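Local coordinates for DUF3863 domain-containing protein (Parabacteroides distasonis, PDB 3LM3) that is of unknown function but is probably a carbohydrate-active enzyme, related in fold to glycoside hydrolases and polysaccharide deacetylases, at residues R241-W253 against V282-F294. Residues are numbered along the deposited sequence; the frame is centred on the assembly and turned at random.
Sequences RRGVGPIETYKGW and VANIWEAQMVHEF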
ATOM      1  N   ARG A 241      -1.623   9.340   7.421  1.00  7.42           N
ATOM      2  CA  ARG A 241      -1.209   8.819   6.116  1.00  6.76           C
ATOM      3  C   ARG A 241       0.133   9.308   5.645  1.00  7.27           C
ATOM      4  O   ARG A 241       0.520   9.095   4.488  1.00  9.03           O
ATOM      5  CB  ARG A 241      -2.273   9.139   5.062  1.00  8.42           C
ATOM      6  CG  ARG A 241      -3.624   8.509   5.339  1.00 10.65           C
ATOM      7  CD  ARG A 241      -3.539   6.987   5.489  1.00 13.01           C
ATOM      8  NE  ARG A 241      -2.956   6.400   4.291  1.00 13.78           N
ATOM      9  CZ  ARG A 241      -2.534   5.147   4.177  1.00 13.73           C
ATOM     10  NH1 ARG A 241      -2.592   4.320   5.221  1.00 14.88           N
ATOM     11  NH2 ARG A 241      -2.045   4.748   3.001  1.00 17.33           N
ATOM     12  N   ARG A 242       0.898   9.916   6.552  1.00  7.60           N
ATOM     13  CA  ARG A 242       2.226  10.391   6.203  1.00  7.06           C
ATOM     14  C   ARG A 242       3.283   9.274   6.091  1.00  6.72           C
ATOM     15  O   ARG A 242       3.473   8.454   7.009  1.00  6.63           O
ATOM     16  CB  ARG A 242       2.676  11.425   7.219  1.00  8.19           C
ATOM     17  CG  ARG A 242       4.025  12.017   6.888  1.00  7.37           C
ATOM     18  CD  ARG A 242       4.220  13.356   7.611  1.00  7.88           C
ATOM     19  NE  ARG A 242       3.397  14.387   6.993  1.00  6.87           N
ATOM     20  CZ  ARG A 242       2.359  15.024   7.543  1.00  7.36           C
ATOM     21  NH1 ARG A 242       1.993  14.838   8.802  1.00  7.87           N
ATOM     22  NH2 ARG A 242       1.670  15.905   6.827  1.00  7.35           N
ATOM     23  N   GLY A 243       4.018   9.320   4.976  1.00  6.52           N
ATOM     24  CA  GLY A 243       5.124   8.441   4.730  1.00  6.71           C
ATOM     25  C   GLY A 243       5.810   8.833   3.453  1.00  7.78           C
ATOM     26  O   GLY A 243       6.417   9.915   3.391  1.00  8.31           O
ATOM     27  N   VAL A 244       5.693   8.008   2.413  1.00  6.92           N
ATOM     28  CA  VAL A 244       6.244   8.341   1.105  1.00  7.38           C
ATOM     29  C   VAL A 244       5.263   8.996   0.150  1.00  6.78           C
ATOM     30  O   VAL A 244       5.675   9.501  -0.890  1.00  8.46           O
ATOM     31  CB  VAL A 244       6.895   7.123   0.412  1.00  6.91           C
ATOM     32  CG1 VAL A 244       8.018   6.509   1.276  1.00  8.01           C
ATOM     33  CG2 VAL A 244       5.825   6.087   0.043  1.00  7.48           C
ATOM     34  N   GLY A 245       3.993   9.032   0.510  1.00  8.36           N
ATOM     35  CA  GLY A 245       3.007   9.606  -0.388  1.00  7.88           C
ATOM     36  C   GLY A 245       3.264  11.104  -0.543  1.00  9.20           C
ATOM     37  O   GLY A 245       3.566  11.807   0.438  1.00  7.89           O
ATOM     38  N   PRO A 246       3.138  11.651  -1.757  1.00  9.37           N
ATOM     39  CA  PRO A 246       3.461  13.040  -1.979  1.00  8.51           C
ATOM     40  C   PRO A 246       2.524  14.080  -1.342  1.00  8.21           C
ATOM     41  O   PRO A 246       2.970  15.174  -1.030  1.00  8.71           O
ATOM     42  CB  PRO A 246       3.415  13.157  -3.520  1.00 10.00           C
ATOM     43  CG  PRO A 246       2.519  12.049  -3.940  1.00  9.82           C
ATOM     44  CD  PRO A 246       2.852  10.931  -3.019  1.00  9.06           C
ATOM     45  N   ILE A 247       1.252  13.748  -1.147  1.00  7.53           N
ATOM     46  CA  ILE A 247       0.272  14.721  -0.627  0.50  8.41           C
ATOM     47  C   ILE A 247       0.705  15.273   0.731  1.00  8.15           C
ATOM     48  O   ILE A 247       0.698  16.494   0.968  1.00  8.34           O
ATOM     49  CB  ILE A 247      -1.136  14.102  -0.545  0.50  9.05           C
ATOM     50  CG1 ILE A 247      -1.703  13.927  -1.965  0.50 11.45           C
ATOM     51  CG2 ILE A 247      -2.082  14.948   0.343  0.50  9.43           C
ATOM     52  CD1 ILE A 247      -1.896  15.234  -2.762  0.50 11.51           C
ATOM     53  N   GLU A 248       1.096  14.369   1.627  1.00  8.30           N
ATOM     54  CA  GLU A 248       1.406  14.733   3.010  1.00  7.68           C
ATOM     55  C   GLU A 248       2.849  15.167   3.219  1.00  8.06           C
ATOM     56  O   GLU A 248       3.248  15.508   4.346  1.00  8.15           O
ATOM     57  CB  GLU A 248       1.077  13.568   3.947  1.00  8.36           C
ATOM     58  CG  GLU A 248      -0.358  13.128   3.911  1.00  9.07           C
ATOM     59  CD  GLU A 248      -0.748  12.222   2.769  1.00 12.63           C
ATOM     60  OE1 GLU A 248       0.129  11.722   2.048  1.00 11.64           O
ATOM     61  OE2 GLU A 248      -1.990  12.027   2.607  1.00 13.84           O
ATOM     62  N   THR A 249       3.640  15.160   2.141  1.00  6.50           N
ATOM     63  CA  THR A 249       5.070  15.447   2.227  1.00  6.57           C
ATOM     64  C   THR A 249       5.457  16.536   1.224  1.00  7.13           C
ATOM     65  O   THR A 249       5.404  17.719   1.545  1.00  7.64           O
ATOM     66  CB  THR A 249       5.926  14.159   2.062  1.00  7.13           C
ATOM     67  OG1 THR A 249       5.655  13.536   0.787  1.00  7.85           O
ATOM     68  CG2 THR A 249       5.640  13.188   3.200  1.00  8.71           C
ATOM     69  N   TYR A 250       5.822  16.161  -0.001  1.00  7.66           N
ATOM     70  CA  TYR A 250       6.183  17.142  -1.011  1.00  7.31           C
ATOM     71  C   TYR A 250       5.175  18.298  -1.145  1.00  7.67           C
ATOM     72  O   TYR A 250       5.573  19.473  -1.180  1.00  9.67           O
ATOM     73  CB  TYR A 250       6.354  16.467  -2.379  1.00  7.29           C
ATOM     74  CG  TYR A 250       7.557  15.561  -2.435  1.00  7.43           C
ATOM     75  CD1 TYR A 250       8.839  16.080  -2.443  1.00  7.62           C
ATOM     76  CD2 TYR A 250       7.420  14.181  -2.513  1.00  7.13           C
ATOM     77  CE1 TYR A 250       9.941  15.242  -2.467  1.00  7.51           C
ATOM     78  CE2 TYR A 250       8.550  13.328  -2.548  1.00  8.06           C
ATOM     79  CZ  TYR A 250       9.792  13.858  -2.531  1.00  7.73           C
ATOM     80  OH  TYR A 250      10.863  12.992  -2.523  1.00  9.22           O
ATOM     81  N   LYS A 251       3.890  17.979  -1.205  1.00  7.50           N
ATOM     82  CA  LYS A 251       2.844  19.002  -1.355  1.00  8.07           C
ATOM     83  C   LYS A 251       2.601  19.699  -0.012  1.00  7.57           C
ATOM     84  O   LYS A 251       2.780  20.898   0.094  1.00 10.30           O
ATOM     85  CB  LYS A 251       1.590  18.376  -1.936  1.00  9.34           C
ATOM     86  CG  LYS A 251       0.543  19.355  -2.444  1.00 11.19           C
ATOM     87  CD  LYS A 251      -0.286  19.978  -1.362  1.00 12.47           C
ATOM     88  CE  LYS A 251      -1.213  19.037  -0.612  1.00 15.21           C
ATOM     89  NZ  LYS A 251      -2.167  19.836   0.274  1.00 15.88           N
ATOM     90  N   GLY A 252       2.230  18.943   1.019  1.00  8.56           N
ATOM     91  CA  GLY A 252       1.877  19.564   2.299  1.00 10.02           C
ATOM     92  C   GLY A 252       2.971  20.331   3.013  1.00  9.63           C
ATOM     93  O   GLY A 252       2.713  21.358   3.676  1.00  9.45           O
ATOM     94  N   TRP A 253       4.212  19.852   2.889  1.00  8.95           N
ATOM     95  CA  TRP A 253       5.323  20.496   3.567  1.00  8.73           C
ATOM     96  C   TRP A 253       6.190  21.351   2.640  1.00 10.52           C
ATOM     97  O   TRP A 253       7.089  22.025   3.118  1.00 11.12           O
ATOM     98  CB  TRP A 253       6.205  19.440   4.203  1.00  9.81           C
ATOM     99  CG  TRP A 253       5.610  18.664   5.328  1.00  7.82           C
ATOM    100  CD1 TRP A 253       4.307  18.664   5.772  1.00  8.25           C
ATOM    101  CD2 TRP A 253       6.314  17.762   6.180  1.00  7.59           C
ATOM    102  NE1 TRP A 253       4.185  17.862   6.864  1.00 10.19           N
ATOM    103  CE2 TRP A 253       5.400  17.273   7.119  1.00  7.38           C
ATOM    104  CE3 TRP A 253       7.647  17.343   6.252  1.00  8.99           C
ATOM    105  CZ2 TRP A 253       5.763  16.385   8.117  1.00  8.20           C
ATOM    106  CZ3 TRP A 253       8.012  16.466   7.245  1.00  9.88           C
ATOM    107  CH2 TRP A 253       7.082  15.976   8.152  1.00  7.83           C
ATOM    108  N   VAL A 282       9.441  -0.412  -0.874  1.00  6.18           N
ATOM    109  CA  VAL A 282       8.665   0.794  -0.728  1.00  6.23           C
ATOM    110  C   VAL A 282       7.605   0.797  -1.828  1.00  6.83           C
ATOM    111  O   VAL A 282       7.903   0.532  -3.004  1.00  7.14           O
ATOM    112  CB  VAL A 282       9.559   2.039  -0.878  1.00  7.41           C
ATOM    113  CG1 VAL A 282       8.732   3.312  -1.088  1.00  8.55           C
ATOM    114  CG2 VAL A 282      10.510   2.138   0.336  1.00  8.24           C
ATOM    115  N   ALA A 283       6.366   1.108  -1.431  1.00  6.37           N
ATOM    116  CA  ALA A 283       5.214   1.218  -2.327  1.00  6.44           C
ATOM    117  C   ALA A 283       4.729   2.642  -2.404  1.00  5.85           C
ATOM    118  O   ALA A 283       4.744   3.367  -1.394  1.00  6.74           O
ATOM    119  CB  ALA A 283       4.069   0.340  -1.827  1.00  7.06           C
ATOM    120  N   ASN A 284       4.288   3.092  -3.573  1.00  6.70           N
ATOM    121  CA  ASN A 284       3.741   4.449  -3.659  1.00  6.53           C
ATOM    122  C   ASN A 284       2.750   4.526  -4.800  1.00  7.90           C
ATOM    123  O   ASN A 284       2.829   3.779  -5.771  1.00  8.04           O
ATOM    124  CB  ASN A 284       4.865   5.461  -3.844  1.00  6.93           C
ATOM    125  CG  ASN A 284       4.582   6.824  -3.215  1.00  7.25           C
ATOM    126  OD1 ASN A 284       3.481   7.111  -2.744  1.00  7.72           O
ATOM    127  ND2 ASN A 284       5.632   7.675  -3.197  1.00  8.02           N
ATOM    128  N   ILE A 285       1.776   5.414  -4.638  1.00  7.94           N
ATOM    129  CA  ILE A 285       0.714   5.660  -5.627  1.00  6.90           C
ATOM    130  C   ILE A 285       0.608   7.166  -5.799  1.00  7.79           C
ATOM    131  O   ILE A 285       0.411   7.886  -4.816  1.00  8.74           O
ATOM    132  CB  ILE A 285      -0.630   5.059  -5.230  1.00  7.53           C
ATOM    133  CG1 ILE A 285      -0.519   3.531  -5.118  1.00  8.43           C
ATOM    134  CG2 ILE A 285      -1.727   5.467  -6.255  1.00  8.69           C
ATOM    135  CD1 ILE A 285      -1.731   2.838  -4.464  1.00 10.16           C
ATOM    136  N   TRP A 286       0.788   7.643  -7.013  1.00  7.50           N
ATOM    137  CA  TRP A 286       0.640   9.052  -7.388  1.00  6.65           C
ATOM    138  C   TRP A 286      -0.494   9.166  -8.386  1.00  8.36           C
ATOM    139  O   TRP A 286      -0.461   8.561  -9.467  1.00 10.00           O
ATOM    140  CB  TRP A 286       1.897   9.601  -8.053  1.00  8.52           C
ATOM    141  CG  TRP A 286       3.105   9.770  -7.177  1.00  7.27           C
ATOM    142  CD1 TRP A 286       3.584   8.878  -6.238  1.00  8.52           C
ATOM    143  CD2 TRP A 286       3.984  10.899  -7.113  1.00  6.24           C
ATOM    144  NE1 TRP A 286       4.704   9.389  -5.642  1.00  9.22           N
ATOM    145  CE2 TRP A 286       4.964  10.630  -6.146  1.00  7.11           C
ATOM    146  CE3 TRP A 286       4.007  12.150  -7.740  1.00  9.23           C
ATOM    147  CZ2 TRP A 286       5.980  11.526  -5.845  1.00  9.62           C
ATOM    148  CZ3 TRP A 286       5.029  13.014  -7.447  1.00 10.56           C
ATOM    149  CH2 TRP A 286       5.986  12.716  -6.511  1.00 10.94           C
ATOM    150  N   GLU A 287      -1.497   9.965  -8.085  1.00  7.65           N
ATOM    151  CA  GLU A 287      -2.580  10.163  -9.023  1.00  7.45           C
ATOM    152  C   GLU A 287      -2.171  11.172 -10.087  1.00  8.46           C
ATOM    153  O   GLU A 287      -1.627  12.233  -9.767  1.00  9.79           O
ATOM    154  CB  GLU A 287      -3.807  10.658  -8.293  1.00  9.43           C
ATOM    155  CG  GLU A 287      -4.373   9.703  -7.242  1.00 11.08           C
ATOM    156  CD  GLU A 287      -3.624   9.665  -5.913  1.00 13.48           C
ATOM    157  OE1 GLU A 287      -2.757  10.530  -5.615  1.00 10.73           O
ATOM    158  OE2 GLU A 287      -3.967   8.795  -5.095  1.00 12.36           O
ATOM    159  N   ALA A 288      -2.405  10.811 -11.345  1.00  6.71           N
ATOM    160  CA  ALA A 288      -2.049  11.682 -12.474  1.00  7.92           C
ATOM    161  C   ALA A 288      -2.661  13.076 -12.325  1.00  7.84           C
ATOM    162  O   ALA A 288      -2.047  14.069 -12.721  1.00  8.89           O
ATOM    163  CB  ALA A 288      -2.478  11.061 -13.767  1.00  8.39           C
ATOM    164  N   GLN A 289      -3.865  13.147 -11.780  1.00  7.02           N
ATOM    165  CA  GLN A 289      -4.558  14.429 -11.644  1.00  6.79           C
ATOM    166  C   GLN A 289      -3.826  15.419 -10.744  1.00  8.66           C
ATOM    167  O   GLN A 289      -4.174  16.616 -10.732  1.00  7.03           O
ATOM    168  CB  GLN A 289      -6.002  14.238 -11.186  1.00  9.20           C
ATOM    169  CG  GLN A 289      -6.245  13.537  -9.849  1.00  9.98           C
ATOM    170  CD  GLN A 289      -5.903  14.364  -8.629  1.00 11.87           C
ATOM    171  OE1 GLN A 289      -4.876  14.169  -8.014  1.00 12.09           O
ATOM    172  NE2 GLN A 289      -6.777  15.318  -8.274  1.00  8.75           N
HETATM  173  N   MSE A 290      -2.812  14.970 -10.005  1.00  7.37           N
HETATM  174  CA  MSE A 290      -2.068  15.890  -9.130  0.50  8.52           C
HETATM  175  C   MSE A 290      -1.385  16.982  -9.919  1.00  7.67           C
HETATM  176  O   MSE A 290      -1.205  18.124  -9.416  1.00  8.65           O
HETATM  177  CB  MSE A 290      -1.029  15.164  -8.268  0.50  9.31           C
HETATM  178  CG  MSE A 290      -1.616  14.409  -7.121  0.50  4.80           C
HETATM  179 SE   MSE A 290      -0.371  13.636  -5.887  0.38 12.15          SE
HETATM  180  CE  MSE A 290       0.808  12.864  -7.221  0.50 10.67           C
ATOM    181  N   VAL A 291      -0.991  16.687 -11.151  1.00  7.61           N
ATOM    182  CA  VAL A 291      -0.349  17.700 -12.022  1.00  8.11           C
ATOM    183  C   VAL A 291      -1.306  18.883 -12.206  1.00  8.93           C
ATOM    184  O   VAL A 291      -0.897  20.047 -12.125  1.00 10.45           O
ATOM    185  CB  VAL A 291       0.068  17.085 -13.383  1.00 10.27           C
ATOM    186  CG1 VAL A 291       0.288  18.141 -14.452  1.00 14.98           C
ATOM    187  CG2 VAL A 291       1.270  16.155 -13.197  1.00 12.05           C
ATOM    188  N   HIS A 292      -2.579  18.594 -12.435  1.00  8.66           N
ATOM    189  CA  HIS A 292      -3.590  19.656 -12.582  1.00  7.09           C
ATOM    190  C   HIS A 292      -3.925  20.311 -11.239  1.00  8.35           C
ATOM    191  O   HIS A 292      -4.066  21.555 -11.145  1.00  9.30           O
ATOM    192  CB  HIS A 292      -4.875  19.097 -13.180  1.00  8.12           C
ATOM    193  CG  HIS A 292      -5.837  20.147 -13.619  1.00  6.16           C
ATOM    194  ND1 HIS A 292      -5.707  20.784 -14.829  1.00 11.26           N
ATOM    195  CD2 HIS A 292      -6.946  20.665 -13.034  1.00  9.00           C
ATOM    196  CE1 HIS A 292      -6.688  21.659 -14.969  1.00 12.01           C
ATOM    197  NE2 HIS A 292      -7.454  21.599 -13.897  1.00  8.93           N
ATOM    198  N   GLU A 293      -4.071  19.515 -10.186  1.00  8.45           N
ATOM    199  CA  GLU A 293      -4.509  20.062  -8.896  1.00  9.34           C
ATOM    200  C   GLU A 293      -3.464  20.996  -8.278  1.00 10.41           C
ATOM    201  O   GLU A 293      -3.807  22.032  -7.682  1.00 10.53           O
ATOM    202  CB  GLU A 293      -4.861  18.948  -7.919  1.00  8.60           C
ATOM    203  CG  GLU A 293      -5.576  19.476  -6.687  1.00  9.13           C
ATOM    204  CD  GLU A 293      -6.256  18.430  -5.839  1.00 10.44           C
ATOM    205  OE1 GLU A 293      -6.171  17.213  -6.116  1.00 11.60           O
ATOM    206  OE2 GLU A 293      -6.880  18.862  -4.817  1.00 14.62           O
ATOM    207  N   PHE A 294      -2.195  20.643  -8.424  1.00  8.63           N
ATOM    208  CA  PHE A 294      -1.099  21.312  -7.706  1.00  9.54           C
ATOM    209  C   PHE A 294      -0.067  21.999  -8.565  1.00 10.17           C
ATOM    210  O   PHE A 294       0.732  22.775  -8.053  1.00 16.26           O
ATOM    211  CB  PHE A 294      -0.408  20.305  -6.791  1.00 11.21           C
ATOM    212  CG  PHE A 294      -1.337  19.665  -5.807  1.00  9.88           C
ATOM    213  CD1 PHE A 294      -2.004  20.434  -4.849  1.00 11.49           C
ATOM    214  CD2 PHE A 294      -1.632  18.325  -5.858  1.00 13.86           C
ATOM    215  CE1 PHE A 294      -2.884  19.841  -3.944  1.00 13.57           C
ATOM    216  CE2 PHE A 294      -2.516  17.743  -4.940  1.00 15.10           C
ATOM    217  CZ  PHE A 294      -3.153  18.521  -4.004  1.00 15.66           C
TER
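Pro246 tilts its CB-CG-CD edge onto one face of the Trp286 indole, a CH-pi contact with Pro246 CG 3.6 Å from the centre of the five-membered ring. With an alanine in place of Trp286, Pro246 would probably lose its aromatic platform and a gap is likely to open beside Trp306. In the other CH-pi pair, Lys251 CG stands 3.7 Å from the centroid of the Phe294 ring. Bends at chi2 and chi3 (-78° and -67°) carry Lys251 CD and CE along the ring's CE1 side, while NZ goes on to His233. Glu293 CG backs the opposite face of that ring.

Apolar contacts fill the space between. In the conformers modelled here, Ile247 CD1 touches Phe294 CE2 and SE of selenomethionine Met290, whose CE meets Pro246 CG. Farther back along strand 280-287, Val244 CG1 packs on Val282 CG1.

One hydrogen bond joins the segments: Asn284 ND2 gives to Val244 O at 2.9 Å, bent (139°) and coming from above the carbonyl plane.

The turn thus packs on strand 280-287 and helix 247-253 on helix 290-294, a joint that depends on shape fit and on the buried rings keeping their places; the Asn284 bond, off the lone pairs of Val244 O, probably adds only a modest polar tie.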